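Local coordinates for protein endo-beta-1,2-glucanase (Talaromyces funiculosus, PDB 6IMV) that hydrolyses beta-1,2-glucans from within the chain as a fungal endo-beta-1,2-glucanase, at residues L38-S50 / K408-T420. Residues are numbered along the deposited sequence; the frame is centred on the assembly and turned at random.
Sequences LFWEGKFHQNNIS and KKMQNIYGSTEST
Glu41, on helix 30-41, reaches the tight beta hairpin of 411-416 and takes the backbone N-H of Ser416 on OE2 (2.8 Å, N-H...O 160°). The bond falls on the syn lone pair of OE2, and a bend at chi2 (-40°) curls the carboxylate back to the hairpin although CB points away from it. The other oxygen, OE1, forms a salt bridge with Lys436, whose NZ also binds the carbonyl of Tyr414, so one lysine ties Glu41 to the turn. With alanine in place of Glu41, the Ser416 N-H is likely to lose its acceptor and Lys436 its carboxylate mate.

Packing is tight at the type I turn from Asn412 to Gly415, which an Asx turn at Asn412 reinforces. Gly415 CA lies 3.4 Å from Glu41 OE2, and a side chain there would run into that carboxylate; its backbone angles call for glycine as well. Alongside, the Ile413 carbonyl O lies 3.1 Å from Lys43 CB and meets the Trp40 ring at its edge, 3.4 Å from CE3, while Phe39 CD2 sits over one face of the indole, toward its rim. Tyr414 is buried and well packed, its CB against Phe44 and its ring edge at the Lys43 carbonyl, CD1 to O 3.5 Å. Ile49 crosses the ring at about a right angle, its CD1 3.9 Å from Tyr414 CE1.

The contact loosens toward exposed Gln46 and the outer part of Lys43, whose chain leads away from the hairpin. Gln46 NE2 gives the Lys43 carbonyl O a nearly straight bond (2.8 Å), in the carbonyl plane, which holds the amide beside the Tyr414 ring.

Helix 30-41 and its following loop are thus joined to the 411-412/415-421 hairpin of the large antiparallel sheet, with Phe44 and Tyr414 both resting on Leu431 of strand 427-432 and helix 433-443 packing against Glu41 and Phe44.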
ATOM      1  N   LEU A  38      14.301   3.488  -8.663  1.00 13.88           N
ATOM      2  CA  LEU A  38      13.252   2.972  -9.534  1.00 14.22           C
ATOM      3  C   LEU A  38      13.789   1.851 -10.429  1.00 14.43           C
ATOM      4  O   LEU A  38      13.080   0.876 -10.683  1.00 15.23           O
ATOM      5  CB  LEU A  38      12.689   4.118 -10.375  1.00 14.54           C
ATOM      6  CG  LEU A  38      11.802   5.104  -9.630  1.00 14.67           C
ATOM      7  CD1 LEU A  38      11.593   6.361 -10.462  1.00 14.99           C
ATOM      8  CD2 LEU A  38      10.474   4.460  -9.263  1.00 14.66           C
ATOM      9  N   PHE A  39      15.023   2.016 -10.922  1.00 14.67           N
ATOM     10  CA  PHE A  39      15.672   1.039 -11.814  1.00 14.59           C
ATOM     11  C   PHE A  39      15.723  -0.332 -11.131  1.00 13.86           C
ATOM     12  O   PHE A  39      15.286  -1.334 -11.699  1.00 13.68           O
ATOM     13  CB  PHE A  39      17.081   1.492 -12.209  1.00 14.89           C
ATOM     14  CG  PHE A  39      17.796   0.550 -13.142  1.00 15.34           C
ATOM     15  CD1 PHE A  39      17.600   0.636 -14.512  1.00 16.16           C
ATOM     16  CD2 PHE A  39      18.641  -0.442 -12.658  1.00 16.29           C
ATOM     17  CE1 PHE A  39      18.239  -0.240 -15.380  1.00 15.87           C
ATOM     18  CE2 PHE A  39      19.282  -1.316 -13.523  1.00 16.40           C
ATOM     19  CZ  PHE A  39      19.079  -1.212 -14.883  1.00 16.81           C
ATOM     20  N   TRP A  40      16.236  -0.366  -9.898  1.00 13.76           N
ATOM     21  CA  TRP A  40      16.407  -1.640  -9.201  1.00 13.79           C
ATOM     22  C   TRP A  40      15.073  -2.167  -8.649  1.00 13.55           C
ATOM     23  O   TRP A  40      14.844  -3.388  -8.675  1.00 13.49           O
ATOM     24  CB  TRP A  40      17.511  -1.532  -8.153  1.00 14.06           C
ATOM     25  CG  TRP A  40      18.842  -1.592  -8.830  1.00 14.04           C
ATOM     26  CD1 TRP A  40      19.659  -0.542  -9.115  1.00 14.44           C
ATOM     27  CD2 TRP A  40      19.454  -2.757  -9.414  1.00 14.52           C
ATOM     28  NE1 TRP A  40      20.756  -0.976  -9.810  1.00 14.94           N
ATOM     29  CE2 TRP A  40      20.655  -2.328 -10.014  1.00 14.52           C
ATOM     30  CE3 TRP A  40      19.108  -4.116  -9.486  1.00 14.78           C
ATOM     31  CZ2 TRP A  40      21.519  -3.213 -10.657  1.00 14.83           C
ATOM     32  CZ3 TRP A  40      19.960  -4.989 -10.128  1.00 15.09           C
ATOM     33  CH2 TRP A  40      21.153  -4.540 -10.698  1.00 15.24           C
ATOM     34  N   GLU A  41      14.191  -1.264  -8.203  1.00 13.08           N
ATOM     35  CA  GLU A  41      12.851  -1.669  -7.776  1.00 12.98           C
ATOM     36  C   GLU A  41      12.132  -2.403  -8.922  1.00 13.17           C
ATOM     37  O   GLU A  41      11.434  -3.389  -8.696  1.00 13.60           O
ATOM     38  CB  GLU A  41      12.040  -0.456  -7.305  1.00 12.76           C
ATOM     39  CG  GLU A  41      12.380   0.027  -5.899  1.00 12.62           C
ATOM     40  CD  GLU A  41      12.630  -1.067  -4.881  1.00 12.49           C
ATOM     41  OE1 GLU A  41      11.718  -1.891  -4.643  1.00 12.86           O
ATOM     42  OE2 GLU A  41      13.745  -1.102  -4.344  1.00 12.87           O
ATOM     43  N   GLY A  42      12.297  -1.897 -10.150  1.00 13.21           N
ATOM     44  CA  GLY A  42      11.713  -2.473 -11.347  1.00 13.78           C
ATOM     45  C   GLY A  42      12.103  -3.923 -11.599  1.00 14.16           C
ATOM     46  O   GLY A  42      11.354  -4.657 -12.231  1.00 15.02           O
ATOM     47  N   LYS A  43      13.271  -4.350 -11.108  1.00 14.80           N
ATOM     48  CA  LYS A  43      13.726  -5.737 -11.267  1.00 15.75           C
ATOM     49  C   LYS A  43      12.844  -6.700 -10.468  1.00 14.64           C
ATOM     50  O   LYS A  43      12.837  -7.902 -10.752  1.00 14.07           O
ATOM     51  CB  LYS A  43      15.199  -5.891 -10.872  1.00 17.12           C
ATOM     52  CG  LYS A  43      16.173  -5.096 -11.729  1.00 18.92           C
ATOM     53  CD  LYS A  43      15.911  -5.235 -13.209  1.00 21.50           C
ATOM     54  CE  LYS A  43      17.017  -4.654 -14.069  1.00 23.72           C
ATOM     55  NZ  LYS A  43      16.532  -4.425 -15.450  1.00 25.15           N
ATOM     56  N   PHE A  44      12.109  -6.175  -9.483  1.00 13.79           N
ATOM     57  CA  PHE A  44      11.115  -6.961  -8.747  1.00 13.74           C
ATOM     58  C   PHE A  44      10.016  -7.438  -9.705  1.00 14.19           C
ATOM     59  O   PHE A  44       9.430  -8.517  -9.507  1.00 13.59           O
ATOM     60  CB  PHE A  44      10.535  -6.143  -7.594  1.00 13.05           C
ATOM     61  CG  PHE A  44       9.472  -6.828  -6.769  1.00 12.87           C
ATOM     62  CD1 PHE A  44       9.715  -8.053  -6.163  1.00 12.95           C
ATOM     63  CD2 PHE A  44       8.250  -6.217  -6.542  1.00 12.54           C
ATOM     64  CE1 PHE A  44       8.752  -8.662  -5.373  1.00 12.83           C
ATOM     65  CE2 PHE A  44       7.286  -6.827  -5.753  1.00 12.59           C
ATOM     66  CZ  PHE A  44       7.539  -8.047  -5.170  1.00 12.78           C
ATOM     67  N   HIS A  45       9.748  -6.631 -10.743  1.00 15.21           N
ATOM     68  CA  HIS A  45       8.664  -6.891 -11.689  1.00 15.67           C
ATOM     69  C   HIS A  45       9.112  -7.936 -12.715  1.00 17.02           C
ATOM     70  O   HIS A  45       9.512  -7.582 -13.826  1.00 17.56           O
ATOM     71  CB  HIS A  45       8.209  -5.595 -12.371  1.00 15.16           C
ATOM     72  CG  HIS A  45       6.951  -5.767 -13.150  1.00 14.92           C
ATOM     73  ND1 HIS A  45       6.952  -6.153 -14.474  1.00 14.90           N
ATOM     74  CD2 HIS A  45       5.656  -5.639 -12.793  1.00 14.79           C
ATOM     75  CE1 HIS A  45       5.711  -6.236 -14.905  1.00 15.20           C
ATOM     76  NE2 HIS A  45       4.895  -5.918 -13.894  1.00 14.58           N
ATOM     77  N   GLN A  46       9.038  -9.207 -12.319  1.00 18.00           N
ATOM     78  CA  GLN A  46       9.389 -10.348 -13.161  1.00 19.14           C
ATOM     79  C   GLN A  46       8.491 -11.533 -12.783  1.00 19.53           C
ATOM     80  O   GLN A  46       8.066 -11.665 -11.629  1.00 17.63           O
ATOM     81  CB  GLN A  46      10.843 -10.787 -12.954  1.00 19.83           C
ATOM     82  CG  GLN A  46      11.878  -9.737 -13.311  1.00 21.33           C
ATOM     83  CD  GLN A  46      13.281 -10.299 -13.260  1.00 22.69           C
ATOM     84  OE1 GLN A  46      13.609 -11.211 -14.016  1.00 24.36           O
ATOM     85  NE2 GLN A  46      14.125  -9.746 -12.394  1.00 21.64           N
ATOM     86  N   ASN A  47       8.233 -12.398 -13.767  1.00 20.57           N
ATOM     87  CA  ASN A  47       7.536 -13.654 -13.570  1.00 21.88           C
ATOM     88  C   ASN A  47       8.257 -14.470 -12.491  1.00 22.29           C
ATOM     89  O   ASN A  47       9.487 -14.492 -12.444  1.00 23.00           O
ATOM     90  CB  ASN A  47       7.441 -14.457 -14.870  1.00 22.43           C
ATOM     91  CG  ASN A  47       6.627 -15.715 -14.692  1.00 23.18           C
ATOM     92  OD1 ASN A  47       5.486 -15.648 -14.256  1.00 23.12           O
ATOM     93  ND2 ASN A  47       7.213 -16.867 -14.981  1.00 25.91           N
ATOM     94  N   ASN A  48       7.468 -15.109 -11.618  1.00 23.59           N
ATOM     95  CA  ASN A  48       7.930 -15.995 -10.540  1.00 25.56           C
ATOM     96  C   ASN A  48       8.612 -15.209  -9.412  1.00 23.43           C
ATOM     97  O   ASN A  48       9.030 -15.809  -8.427  1.00 25.35           O
ATOM     98  CB  ASN A  48       8.857 -17.111 -11.039  1.00 29.42           C
ATOM     99  CG  ASN A  48       8.102 -18.306 -11.579  1.00 33.00           C
ATOM    100  OD1 ASN A  48       7.629 -18.287 -12.711  1.00 41.30           O
ATOM    101  ND2 ASN A  48       7.995 -19.358 -10.790  1.00 37.63           N
ATOM    102  N   ILE A  49       8.730 -13.884  -9.545  1.00 20.52           N
ATOM    103  CA  ILE A  49       9.290 -13.050  -8.485  1.00 17.86           C
ATOM    104  C   ILE A  49       8.153 -12.286  -7.795  1.00 16.39           C
ATOM    105  O   ILE A  49       7.998 -12.401  -6.579  1.00 15.18           O
ATOM    106  CB  ILE A  49      10.368 -12.095  -9.031  1.00 17.73           C
ATOM    107  CG1 ILE A  49      11.492 -12.843  -9.761  1.00 17.75           C
ATOM    108  CG2 ILE A  49      10.903 -11.214  -7.912  1.00 17.77           C
ATOM    109  CD1 ILE A  49      12.292 -13.778  -8.894  1.00 17.94           C
ATOM    110  N   SER A  50       7.393 -11.499  -8.576  1.00 14.41           N
ATOM    111  CA  SER A  50       6.343 -10.623  -8.036  1.00 14.37           C
ATOM    112  C   SER A  50       4.971 -10.934  -8.647  1.00 14.60           C
ATOM    113  O   SER A  50       3.958 -10.521  -8.084  1.00 13.87           O
ATOM    114  CB  SER A  50       6.680  -9.170  -8.242  1.00 14.27           C
ATOM    115  OG  SER A  50       6.709  -8.838  -9.626  1.00 14.39           O
ATOM    116  N   LYS A 408      23.508  -4.035   6.088  1.00 14.69           N
ATOM    117  CA  LYS A 408      23.963  -5.243   5.409  1.00 15.29           C
ATOM    118  C   LYS A 408      22.751  -6.015   4.882  1.00 14.98           C
ATOM    119  O   LYS A 408      21.750  -6.154   5.582  1.00 14.98           O
ATOM    120  CB  LYS A 408      24.810  -6.116   6.340  1.00 16.38           C
ATOM    121  CG  LYS A 408      26.151  -5.508   6.707  1.00 17.13           C
ATOM    122  CD  LYS A 408      27.061  -5.384   5.519  1.00 17.87           C
ATOM    123  CE  LYS A 408      28.273  -4.536   5.804  1.00 20.05           C
ATOM    124  NZ  LYS A 408      28.967  -4.200   4.535  1.00 21.49           N
ATOM    125  N   LYS A 409      22.868  -6.466   3.624  1.00 14.67           N
ATOM    126  CA  LYS A 409      21.888  -7.288   2.904  1.00 15.00           C
ATOM    127  C   LYS A 409      20.599  -6.518   2.580  1.00 13.53           C
ATOM    128  O   LYS A 409      19.627  -7.134   2.218  1.00 13.16           O
ATOM    129  CB  LYS A 409      21.500  -8.543   3.697  1.00 16.27           C
ATOM    130  CG  LYS A 409      22.642  -9.323   4.328  1.00 17.76           C
ATOM    131  CD  LYS A 409      22.160 -10.537   5.110  1.00 18.63           C
ATOM    132  CE  LYS A 409      22.126 -11.795   4.274  1.00 19.17           C
ATOM    133  NZ  LYS A 409      23.481 -12.370   4.063  1.00 19.11           N
ATOM    134  N   MET A 410      20.601  -5.185   2.658  1.00 12.98           N
ATOM    135  CA  MET A 410      19.349  -4.443   2.558  1.00 12.90           C
ATOM    136  C   MET A 410      19.112  -3.915   1.133  1.00 12.16           C
ATOM    137  O   MET A 410      18.062  -3.321   0.866  1.00 11.81           O
ATOM    138  CB  MET A 410      19.295  -3.320   3.595  1.00 13.03           C
ATOM    139  CG  MET A 410      18.977  -3.847   4.991  1.00 13.39           C
ATOM    140  SD  MET A 410      17.422  -4.814   5.005  1.00 14.20           S
ATOM    141  CE  MET A 410      16.211  -3.509   4.796  1.00 13.72           C
ATOM    142  N   GLN A 411      20.046  -4.185   0.216  1.00 12.23           N
ATOM    143  CA  GLN A 411      19.776  -4.125  -1.220  1.00 12.29           C
ATOM    144  C   GLN A 411      20.049  -5.494  -1.845  1.00 12.45           C
ATOM    145  O   GLN A 411      20.894  -6.279  -1.366  1.00 12.13           O
ATOM    146  CB  GLN A 411      20.619  -3.068  -1.939  1.00 12.47           C
ATOM    147  CG  GLN A 411      20.303  -1.639  -1.539  1.00 12.40           C
ATOM    148  CD  GLN A 411      21.140  -0.650  -2.316  1.00 12.77           C
ATOM    149  OE1 GLN A 411      22.353  -0.514  -2.101  1.00 12.64           O
ATOM    150  NE2 GLN A 411      20.494   0.047  -3.244  1.00 12.84           N
ATOM    151  N   ASN A 412      19.323  -5.758  -2.939  1.00 12.25           N
ATOM    152  CA  ASN A 412      19.431  -6.985  -3.704  1.00 12.26           C
ATOM    153  C   ASN A 412      19.188  -6.653  -5.182  1.00 12.32           C
ATOM    154  O   ASN A 412      18.842  -5.520  -5.500  1.00 12.69           O
ATOM    155  CB  ASN A 412      18.458  -8.042  -3.173  1.00 11.71           C
ATOM    156  CG  ASN A 412      17.023  -7.569  -3.185  1.00 11.26           C
ATOM    157  OD1 ASN A 412      16.388  -7.535  -4.237  1.00 11.52           O
ATOM    158  ND2 ASN A 412      16.501  -7.214  -2.024  1.00 11.50           N
ATOM    159  N   ILE A 413      19.320  -7.660  -6.054  1.00 12.97           N
ATOM    160  CA  ILE A 413      19.177  -7.480  -7.515  1.00 12.97           C
ATOM    161  C   ILE A 413      17.719  -7.230  -7.910  1.00 13.47           C
ATOM    162  O   ILE A 413      17.440  -7.057  -9.100  1.00 14.12           O
ATOM    163  CB  ILE A 413      19.753  -8.675  -8.300  1.00 13.06           C
ATOM    164  CG1 ILE A 413      19.095 -10.008  -7.933  1.00 13.47           C
ATOM    165  CG2 ILE A 413      21.264  -8.737  -8.159  1.00 13.26           C
ATOM    166  CD1 ILE A 413      19.381 -11.113  -8.926  1.00 13.84           C
ATOM    167  N   TYR A 414      16.802  -7.207  -6.931  1.00 13.50           N
ATOM    168  CA  TYR A 414      15.406  -6.816  -7.160  1.00 13.20           C
ATOM    169  C   TYR A 414      15.058  -5.540  -6.378  1.00 12.62           C
ATOM    170  O   TYR A 414      13.870  -5.248  -6.173  1.00 12.29           O
ATOM    171  CB  TYR A 414      14.472  -7.967  -6.769  1.00 13.21           C
ATOM    172  CG  TYR A 414      14.939  -9.339  -7.190  1.00 13.33           C
ATOM    173  CD1 TYR A 414      14.649  -9.843  -8.449  1.00 13.63           C
ATOM    174  CD2 TYR A 414      15.693 -10.130  -6.331  1.00 13.36           C
ATOM    175  CE1 TYR A 414      15.091 -11.100  -8.842  1.00 13.75           C
ATOM    176  CE2 TYR A 414      16.125 -11.390  -6.698  1.00 13.36           C
ATOM    177  CZ  TYR A 414      15.824 -11.874  -7.959  1.00 13.55           C
ATOM    178  OH  TYR A 414      16.268 -13.111  -8.309  1.00 13.87           O
ATOM    179  N   GLY A 415      16.081  -4.784  -5.959  1.00 12.11           N
ATOM    180  CA  GLY A 415      15.906  -3.515  -5.230  1.00 11.89           C
ATOM    181  C   GLY A 415      16.083  -3.690  -3.730  1.00 11.66           C
ATOM    182  O   GLY A 415      16.948  -4.443  -3.297  1.00 11.33           O
ATOM    183  N   SER A 416      15.259  -2.988  -2.945  1.00 11.72           N
ATOM    184  CA  SER A 416      15.365  -3.012  -1.479  1.00 11.46           C
ATOM    185  C   SER A 416      14.912  -4.370  -0.926  1.00 11.33           C
ATOM    186  O   SER A 416      14.060  -5.071  -1.515  1.00 10.74           O
ATOM    187  CB  SER A 416      14.597  -1.880  -0.846  1.00 11.66           C
ATOM    188  OG  SER A 416      13.197  -1.985  -1.092  1.00 11.64           O
ATOM    189  N   THR A 417      15.508  -4.733   0.214  1.00 11.19           N
ATOM    190  CA  THR A 417      15.155  -5.919   0.976  1.00 11.48           C
ATOM    191  C   THR A 417      14.023  -5.567   1.955  1.00 11.64           C
ATOM    192  O   THR A 417      13.898  -4.403   2.379  1.00 11.09           O
ATOM    193  CB  THR A 417      16.408  -6.461   1.674  1.00 11.78           C
ATOM    194  OG1 THR A 417      17.445  -6.614   0.705  1.00 12.04           O
ATOM    195  CG2 THR A 417      16.181  -7.778   2.374  1.00 11.76           C
ATOM    196  N   GLU A 418      13.228  -6.580   2.327  1.00 11.52           N
ATOM    197  CA  GLU A 418      12.001  -6.433   3.144  1.00 11.92           C
ATOM    198  C   GLU A 418      12.264  -5.599   4.411  1.00 12.00           C
ATOM    199  O   GLU A 418      11.586  -4.588   4.661  1.00 12.19           O
ATOM    200  CB  GLU A 418      11.451  -7.820   3.497  1.00 12.27           C
ATOM    201  CG  GLU A 418      10.270  -7.808   4.468  1.00 12.27           C
ATOM    202  CD  GLU A 418       8.879  -7.740   3.865  1.00 12.66           C
ATOM    203  OE1 GLU A 418       8.771  -7.516   2.644  1.00 12.98           O
ATOM    204  OE2 GLU A 418       7.894  -7.898   4.628  1.00 12.86           O
ATOM    205  N   SER A 419      13.218  -6.040   5.236  1.00 12.02           N
ATOM    206  CA  SER A 419      13.409  -5.456   6.561  1.00 12.34           C
ATOM    207  C   SER A 419      14.740  -5.900   7.167  1.00 12.52           C
ATOM    208  O   SER A 419      15.303  -6.898   6.747  1.00 11.86           O
ATOM    209  CB  SER A 419      12.269  -5.818   7.481  1.00 12.01           C
ATOM    210  OG  SER A 419      12.340  -7.179   7.857  1.00 11.93           O
ATOM    211  N   THR A 420      15.194  -5.130   8.167  1.00 13.08           N
ATOM    212  CA  THR A 420      16.357  -5.432   8.988  1.00 13.86           C
ATOM    213  C   THR A 420      16.015  -5.162  10.460  1.00 14.50           C
ATOM    214  O   THR A 420      15.271  -4.237  10.777  1.00 13.03           O
ATOM    215  CB  THR A 420      17.577  -4.597   8.571  1.00 13.80           C
ATOM    216  OG1 THR A 420      18.678  -4.952   9.407  1.00 13.55           O
ATOM    217  CG2 THR A 420      17.357  -3.100   8.658  1.00 13.82           C
TER